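Long-range contacts in thiaminase-I (Naegleria gruberi, PDB 4HCY), which belongs to the thiaminase I family, whose members share a two-lobed fold related to periplasmic binding proteins, and holds the ligand 0YN in this structure: residues V149-A154 against N226-Y231; S156-V161 against V352-L357. All coordinates share one frame; numbering follows the deposited sequence.

Contact 1: V149-A154 against N226-Y231. With 0YN (2-{4-[(4-amino-2-methylpyrimidin-5-yl)methyl]-3-methylthiophen-2-yl}ethanol), chain G.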
loop_
_atom_site.group_PDB
_atom_site.type_symbol
_atom_site.label_atom_id
_atom_site.label_comp_id
_atom_site.label_asym_id
_atom_site.label_seq_id
_atom_site.Cartn_x
_atom_site.Cartn_y
_atom_site.Cartn_z
ATOM N N VAL A 149 -1.177 10.390 -16.279
ATOM C CA VAL A 149 -1.595 11.027 -15.036
ATOM C C VAL A 149 -1.004 10.295 -13.834
ATOM O O VAL A 149 -1.228 9.100 -13.649
ATOM C CB VAL A 149 -3.127 11.094 -14.905
ATOM C CG1 VAL A 149 -3.515 11.682 -13.557
ATOM C CG2 VAL A 149 -3.716 11.922 -16.032
ATOM N N TYR A 150 -0.245 11.026 -13.026
ATOM C CA TYR A 150 0.425 10.457 -11.866
ATOM C C TYR A 150 0.545 11.549 -10.805
ATOM O O TYR A 150 1.596 12.177 -10.674
ATOM C CB TYR A 150 1.808 9.939 -12.269
ATOM C CG TYR A 150 2.412 8.904 -11.342
ATOM C CD1 TYR A 150 2.019 8.807 -10.012
ATOM C CD2 TYR A 150 3.383 8.022 -11.801
ATOM C CE1 TYR A 150 2.577 7.863 -9.169
ATOM C CE2 TYR A 150 3.946 7.077 -10.966
ATOM C CZ TYR A 150 3.539 7.001 -9.651
ATOM O OH TYR A 150 4.095 6.060 -8.814
ATOM N N PRO A 151 -0.540 11.773 -10.046
ATOM C CA PRO A 151 -0.673 12.870 -9.078
ATOM C C PRO A 151 0.466 12.949 -8.065
ATOM O O PRO A 151 0.995 14.036 -7.833
ATOM C CB PRO A 151 -1.988 12.542 -8.363
ATOM C CG PRO A 151 -2.766 11.762 -9.356
ATOM C CD PRO A 151 -1.751 10.933 -10.087
ATOM N N ASP A 152 0.836 11.817 -7.475
ATOM C CA ASP A 152 1.874 11.800 -6.447
ATOM C C ASP A 152 3.257 12.160 -6.992
ATOM O O ASP A 152 4.122 12.621 -6.249
ATOM C CB ASP A 152 1.913 10.443 -5.742
ATOM C CG ASP A 152 0.769 10.266 -4.761
ATOM O OD1 ASP A 152 0.255 11.286 -4.255
ATOM O OD2 ASP A 152 0.387 9.107 -4.492
ATOM N N VAL A 153 3.458 11.948 -8.289
ATOM C CA VAL A 153 4.717 12.310 -8.933
ATOM C C VAL A 153 4.686 13.767 -9.382
ATOM O O VAL A 153 5.672 14.494 -9.242
ATOM C CB VAL A 153 5.022 11.391 -10.132
ATOM C CG1 VAL A 153 6.122 11.981 -11.007
ATOM C CG2 VAL A 153 5.412 10.009 -9.644
ATOM N N ALA A 154 3.542 14.189 -9.907
ATOM C CA ALA A 154 3.359 15.569 -10.339
ATOM C C ALA A 154 3.442 16.532 -9.158
ATOM O O ALA A 154 3.929 17.653 -9.294
ATOM C CB ALA A 154 2.029 15.728 -11.060
ATOM N N ASN A 226 -5.532 8.618 -21.172
ATOM C CA ASN A 226 -5.853 7.198 -21.218
ATOM C C ASN A 226 -4.943 6.393 -20.295
ATOM O O ASN A 226 -4.973 5.162 -20.294
ATOM C CB ASN A 226 -5.752 6.668 -22.649
ATOM C CG ASN A 226 -6.788 7.280 -23.573
ATOM O OD1 ASN A 226 -7.826 7.767 -23.126
ATOM N ND2 ASN A 226 -6.513 7.252 -24.873
ATOM N N TYR A 227 -4.135 7.100 -19.511
ATOM C CA TYR A 227 -3.190 6.461 -18.602
ATOM C C TYR A 227 -3.277 7.076 -17.210
ATOM O O TYR A 227 -3.293 8.298 -17.063
ATOM C CB TYR A 227 -1.762 6.588 -19.138
ATOM C CG TYR A 227 -1.595 6.128 -20.569
ATOM C CD1 TYR A 227 -1.305 4.801 -20.865
ATOM C CD2 TYR A 227 -1.721 7.021 -21.626
ATOM C CE1 TYR A 227 -1.149 4.378 -22.172
ATOM C CE2 TYR A 227 -1.568 6.608 -22.936
ATOM C CZ TYR A 227 -1.282 5.285 -23.203
ATOM O OH TYR A 227 -1.127 4.870 -24.507
ATOM N N TYR A 228 -3.332 6.225 -16.191
ATOM C CA TYR A 228 -3.382 6.689 -14.810
ATOM C C TYR A 228 -2.594 5.771 -13.885
ATOM O O TYR A 228 -2.761 4.551 -13.912
ATOM C CB TYR A 228 -4.830 6.799 -14.326
ATOM C CG TYR A 228 -4.959 7.208 -12.873
ATOM C CD1 TYR A 228 -4.907 8.543 -12.501
ATOM C CD2 TYR A 228 -5.137 6.257 -11.876
ATOM C CE1 TYR A 228 -5.025 8.920 -11.177
ATOM C CE2 TYR A 228 -5.253 6.625 -10.550
ATOM C CZ TYR A 228 -5.197 7.958 -10.206
ATOM O OH TYR A 228 -5.314 8.328 -8.885
ATOM N N VAL A 229 -1.734 6.366 -13.065
ATOM C CA VAL A 229 -0.956 5.609 -12.094
ATOM C C VAL A 229 -1.284 6.078 -10.683
ATOM O O VAL A 229 -1.334 7.278 -10.414
ATOM C CB VAL A 229 0.560 5.753 -12.339
ATOM C CG1 VAL A 229 1.328 4.766 -11.475
ATOM C CG2 VAL A 229 0.885 5.536 -13.807
ATOM N N GLY A 230 -1.514 5.128 -9.783
ATOM C CA GLY A 230 -1.824 5.452 -8.403
ATOM C C GLY A 230 -2.324 4.258 -7.613
ATOM O O GLY A 230 -2.300 3.125 -8.097
ATOM N N TYR A 231 -2.774 4.517 -6.391
ATOM C CA TYR A 231 -3.302 3.467 -5.529
ATOM C C TYR A 231 -4.624 2.949 -6.078
ATOM O O TYR A 231 -5.347 3.675 -6.763
ATOM C CB TYR A 231 -3.503 3.992 -4.106
ATOM C CG TYR A 231 -2.251 4.548 -3.468
ATOM C CD1 TYR A 231 -1.001 4.020 -3.766
ATOM C CD2 TYR A 231 -2.318 5.603 -2.567
ATOM C CE1 TYR A 231 0.147 4.527 -3.184
ATOM C CE2 TYR A 231 -1.178 6.117 -1.981
ATOM C CZ TYR A 231 0.051 5.576 -2.292
ATOM O OH TYR A 231 1.189 6.086 -1.709
HETATM C C2A 0YN G . -3.922 0.115 1.764
HETATM C C35 0YN G . 0.464 3.670 0.772
HETATM C C2 0YN G . -0.969 5.421 1.975
HETATM S S1 0YN G . -0.783 6.949 2.775
HETATM C C5 0YN G . 0.919 7.054 2.540
HETATM C C4 0YN G . 1.361 5.840 1.795
HETATM C C4A 0YN G . 2.786 5.555 1.396
HETATM C C5A 0YN G . 1.591 8.290 3.090
HETATM C C5B 0YN G . 2.279 9.058 1.971
HETATM O O5G 0YN G . 2.724 10.322 2.468
HETATM N "N1'" 0YN G . -2.867 1.972 0.524
HETATM C "C2'" 0YN G . -2.771 1.047 1.503
HETATM N "N3'" 0YN G . -1.650 0.954 2.251
HETATM C "C4'" 0YN G . -0.609 1.783 2.031
HETATM N "N4'" 0YN G . 0.512 1.685 2.785
HETATM C "C5'" 0YN G . -0.695 2.735 1.034
HETATM C "C6'" 0YN G . -1.855 2.811 0.274
HETATM C C3 0YN G . 0.280 4.973 1.517
#

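Contact 2: S156-V161 against V352-L357. With 0YN (2-{4-[(4-amino-2-methylpyrimidin-5-yl)methyl]-3-methylthiophen-2-yl}ethanol), chain G.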
loop_
_atom_site.group_PDB
_atom_site.type_symbol
_atom_site.label_atom_id
_atom_site.label_comp_id
_atom_site.label_asym_id
_atom_site.label_seq_id
_atom_site.Cartn_x
_atom_site.Cartn_y
_atom_site.Cartn_z
ATOM N N SER A 156 5.035 15.733 -6.372
ATOM C CA SER A 156 6.267 15.382 -5.667
ATOM C C SER A 156 6.030 15.043 -4.197
ATOM O O SER A 156 6.637 15.641 -3.309
ATOM C CB SER A 156 7.311 16.496 -5.798
ATOM O OG SER A 156 7.736 16.640 -7.142
ATOM N N SER A 157 5.145 14.081 -3.951
ATOM C CA SER A 157 4.862 13.626 -2.595
ATOM C C SER A 157 6.098 12.967 -1.994
ATOM O O SER A 157 6.806 12.225 -2.676
ATOM C CB SER A 157 3.684 12.653 -2.589
ATOM O OG SER A 157 2.511 13.272 -3.085
ATOM N N SER A 158 6.342 13.243 -0.716
ATOM C CA SER A 158 7.547 12.791 -0.023
ATOM C C SER A 158 7.819 11.293 -0.166
ATOM O O SER A 158 8.933 10.889 -0.497
ATOM C CB SER A 158 7.480 13.172 1.459
ATOM O OG SER A 158 7.344 14.574 1.615
ATOM N N PHE A 159 6.799 10.477 0.078
ATOM C CA PHE A 159 6.947 9.027 0.001
ATOM C C PHE A 159 7.090 8.526 -1.434
ATOM O O PHE A 159 7.606 7.433 -1.668
ATOM C CB PHE A 159 5.780 8.325 0.697
ATOM C CG PHE A 159 6.002 8.098 2.163
ATOM C CD1 PHE A 159 5.769 9.111 3.079
ATOM C CD2 PHE A 159 6.451 6.872 2.625
ATOM C CE1 PHE A 159 5.976 8.904 4.430
ATOM C CE2 PHE A 159 6.659 6.658 3.972
ATOM C CZ PHE A 159 6.422 7.675 4.877
ATOM N N THR A 160 6.630 9.325 -2.389
ATOM C CA THR A 160 6.734 8.959 -3.796
ATOM C C THR A 160 8.101 9.348 -4.351
ATOM O O THR A 160 8.722 8.584 -5.089
ATOM C CB THR A 160 5.621 9.614 -4.631
ATOM O OG1 THR A 160 4.346 9.285 -4.067
ATOM C CG2 THR A 160 5.673 9.125 -6.070
ATOM N N VAL A 161 8.565 10.539 -3.983
ATOM C CA VAL A 161 9.895 11.000 -4.363
ATOM C C VAL A 161 10.955 10.075 -3.776
ATOM O O VAL A 161 11.863 9.624 -4.477
ATOM C CB VAL A 161 10.154 12.435 -3.870
ATOM C CG1 VAL A 161 11.598 12.834 -4.127
ATOM C CG2 VAL A 161 9.196 13.408 -4.537
ATOM N N VAL A 352 15.858 16.407 -0.098
ATOM C CA VAL A 352 17.154 16.465 -0.758
ATOM C C VAL A 352 17.002 16.163 -2.246
ATOM O O VAL A 352 17.631 16.800 -3.091
ATOM C CB VAL A 352 18.144 15.462 -0.130
ATOM C CG1 VAL A 352 19.450 15.430 -0.912
ATOM C CG2 VAL A 352 18.405 15.814 1.325
ATOM N N LEU A 353 16.146 15.197 -2.558
ATOM C CA LEU A 353 15.974 14.730 -3.930
ATOM C C LEU A 353 15.193 15.698 -4.815
ATOM O O LEU A 353 15.476 15.814 -6.006
ATOM C CB LEU A 353 15.295 13.359 -3.939
ATOM C CG LEU A 353 16.122 12.195 -3.393
ATOM C CD1 LEU A 353 15.263 10.950 -3.249
ATOM C CD2 LEU A 353 17.317 11.924 -4.296
ATOM N N ARG A 354 14.218 16.389 -4.231
ATOM C CA ARG A 354 13.302 17.247 -4.992
ATOM C C ARG A 354 13.915 18.272 -5.968
ATOM O O ARG A 354 13.434 18.396 -7.095
ATOM C CB ARG A 354 12.276 17.921 -4.070
ATOM C CG ARG A 354 10.948 17.178 -3.986
ATOM C CD ARG A 354 9.874 18.020 -3.312
ATOM N NE ARG A 354 10.023 18.049 -1.862
ATOM C CZ ARG A 354 9.309 17.304 -1.023
ATOM N NH1 ARG A 354 8.389 16.472 -1.491
ATOM N NH2 ARG A 354 9.512 17.395 0.284
ATOM N N PRO A 355 14.959 19.013 -5.548
ATOM C CA PRO A 355 15.528 19.980 -6.496
ATOM C C PRO A 355 16.134 19.313 -7.729
ATOM O O PRO A 355 16.170 19.919 -8.798
ATOM C CB PRO A 355 16.633 20.661 -5.683
ATOM C CG PRO A 355 16.241 20.469 -4.268
ATOM C CD PRO A 355 15.582 19.128 -4.217
ATOM N N PHE A 356 16.591 18.075 -7.577
ATOM C CA PHE A 356 17.242 17.353 -8.666
ATOM C C PHE A 356 16.238 16.601 -9.535
ATOM O O PHE A 356 16.591 15.635 -10.211
ATOM C CB PHE A 356 18.283 16.378 -8.109
ATOM C CG PHE A 356 19.409 17.048 -7.372
ATOM C CD1 PHE A 356 19.260 17.433 -6.048
ATOM C CD2 PHE A 356 20.618 17.291 -8.003
ATOM C CE1 PHE A 356 20.293 18.049 -5.369
ATOM C CE2 PHE A 356 21.656 17.905 -7.328
ATOM C CZ PHE A 356 21.493 18.286 -6.010
ATOM N N LEU A 357 14.987 17.049 -9.515
ATOM C CA LEU A 357 13.931 16.402 -10.287
ATOM C C LEU A 357 13.269 17.384 -11.246
ATOM O O LEU A 357 13.949 18.114 -11.968
ATOM C CB LEU A 357 12.886 15.794 -9.351
ATOM C CG LEU A 357 13.435 14.864 -8.269
ATOM C CD1 LEU A 357 12.320 14.362 -7.364
ATOM C CD2 LEU A 357 14.202 13.703 -8.884
HETATM C C2A 0YN G . -3.922 0.115 1.764
HETATM C C35 0YN G . 0.464 3.670 0.772
HETATM C C2 0YN G . -0.969 5.421 1.975
HETATM S S1 0YN G . -0.783 6.949 2.775
HETATM C C5 0YN G . 0.919 7.054 2.540
HETATM C C4 0YN G . 1.361 5.840 1.795
HETATM C C4A 0YN G . 2.786 5.555 1.396
HETATM C C5A 0YN G . 1.591 8.290 3.090
HETATM C C5B 0YN G . 2.279 9.058 1.971
HETATM O O5G 0YN G . 2.724 10.322 2.468
HETATM N "N1'" 0YN G . -2.867 1.972 0.524
HETATM C "C2'" 0YN G . -2.771 1.047 1.503
HETATM N "N3'" 0YN G . -1.650 0.954 2.251
HETATM C "C4'" 0YN G . -0.609 1.783 2.031
HETATM N "N4'" 0YN G . 0.512 1.685 2.785
HETATM C "C5'" 0YN G . -0.695 2.735 1.034
HETATM C "C6'" 0YN G . -1.855 2.811 0.274
HETATM C C3 0YN G . 0.280 4.973 1.517
#

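Contact 1: V149-A154 against N226-Y231
V229 lies against one face of the Y150 ring, with CG1 3.7 Å from the ring centroid and 19° off its normal, a CH-pi contact offset toward the rim. The opposite face is covered by V153 CG2 from the first turn of the following helix, and Y150 is thereby sandwiched between two valines. Placing CG opposite the backbone N (chi1 -159°) swings this ring across the strand. V149 meets Y228 differently: its CG1 comes up at the ring edge, 3.6 Å from Y228 CD1, while P151 CD approaches the same ring obliquely. The Y228 hydroxyl is hydrogen-bonded to S234, and the ring stacks on Y214. The backbones are bridged at V149 and Y228: V149 N donates to Y227 O at 3.1 Å, and V229 N donates to V149 O at 2.8 Å. Farther on, D152 OD2 sits obliquely 4.2 Å from Y231 CZ, its carboxylate plane turned 58° from the ring. 0YN covers one face of Y231, with C6' over the ring centre. The pairing is a single parallel beta bridge, set along strand 227-230 where Y228 also bonds to L124 of strand 114-125; the same segment continues to Y231, whose ring lines the 0YN site.

Contact 2: S156-V161 against V352-L357
R354 NH1 points at the carbonyl oxygen of S156 from 2.7 Å, but the bond is bent to 125° at the hydrogen and is weak. The arginine chain is extended about chi2 and then bends at chi3 (-78°), so that CD passes 3.9 Å from S156 CB before the guanidinium turns in. The flat group presents its edge: S158 OG lies in its plane, 3.8 Å from NH1 and equally far from NH2, a distance of packing and not of a hydrogen bond. S156 itself has positive phi and is the C-prime residue of a Schellman motif closing helix 151-154, with S157 N bonded to D152 O and S156 N to V153 O. The apolar half of the contact centres on V161. Its CG1, turned opposite the backbone N (chi1 173°), touches two leucines, L353 CB and L357 CD1, each at 3.7 Å; the V161 and L353 side chains run antiparallel alongside one another, whereas L357 crosses V161 at a slant. F159, two residues before V161, packs instead against 0YN, CD1 lying 3.3 Å from O5G. Thus the start of helix 158-169 meets the end of helix 343-353 and the C-terminal residues, while Y199 of helix 193-204 touches both V161 and L357.

From the N terminus, the chain first lays down residues 149-154 and then, after a single intervening residue, 156-161. Contact 1 closes a loop of 71 residues, largely helical where structured, when strand 227-230 returns to 149-154. Contact 2 closes a much longer one of 190 residues, bringing the C-terminal end of the chain back to 156-161. Because the segments alternate, the two loops cross. Contact 1 ties the start of helix 151-154 and the residues before it to strand 227-230 of the mixed sheet, and contact 2 ties helix 158-169 to the end of helix 343-353. They also touch directly, through packing of D152 and V153 on T160, and both reach 0YN.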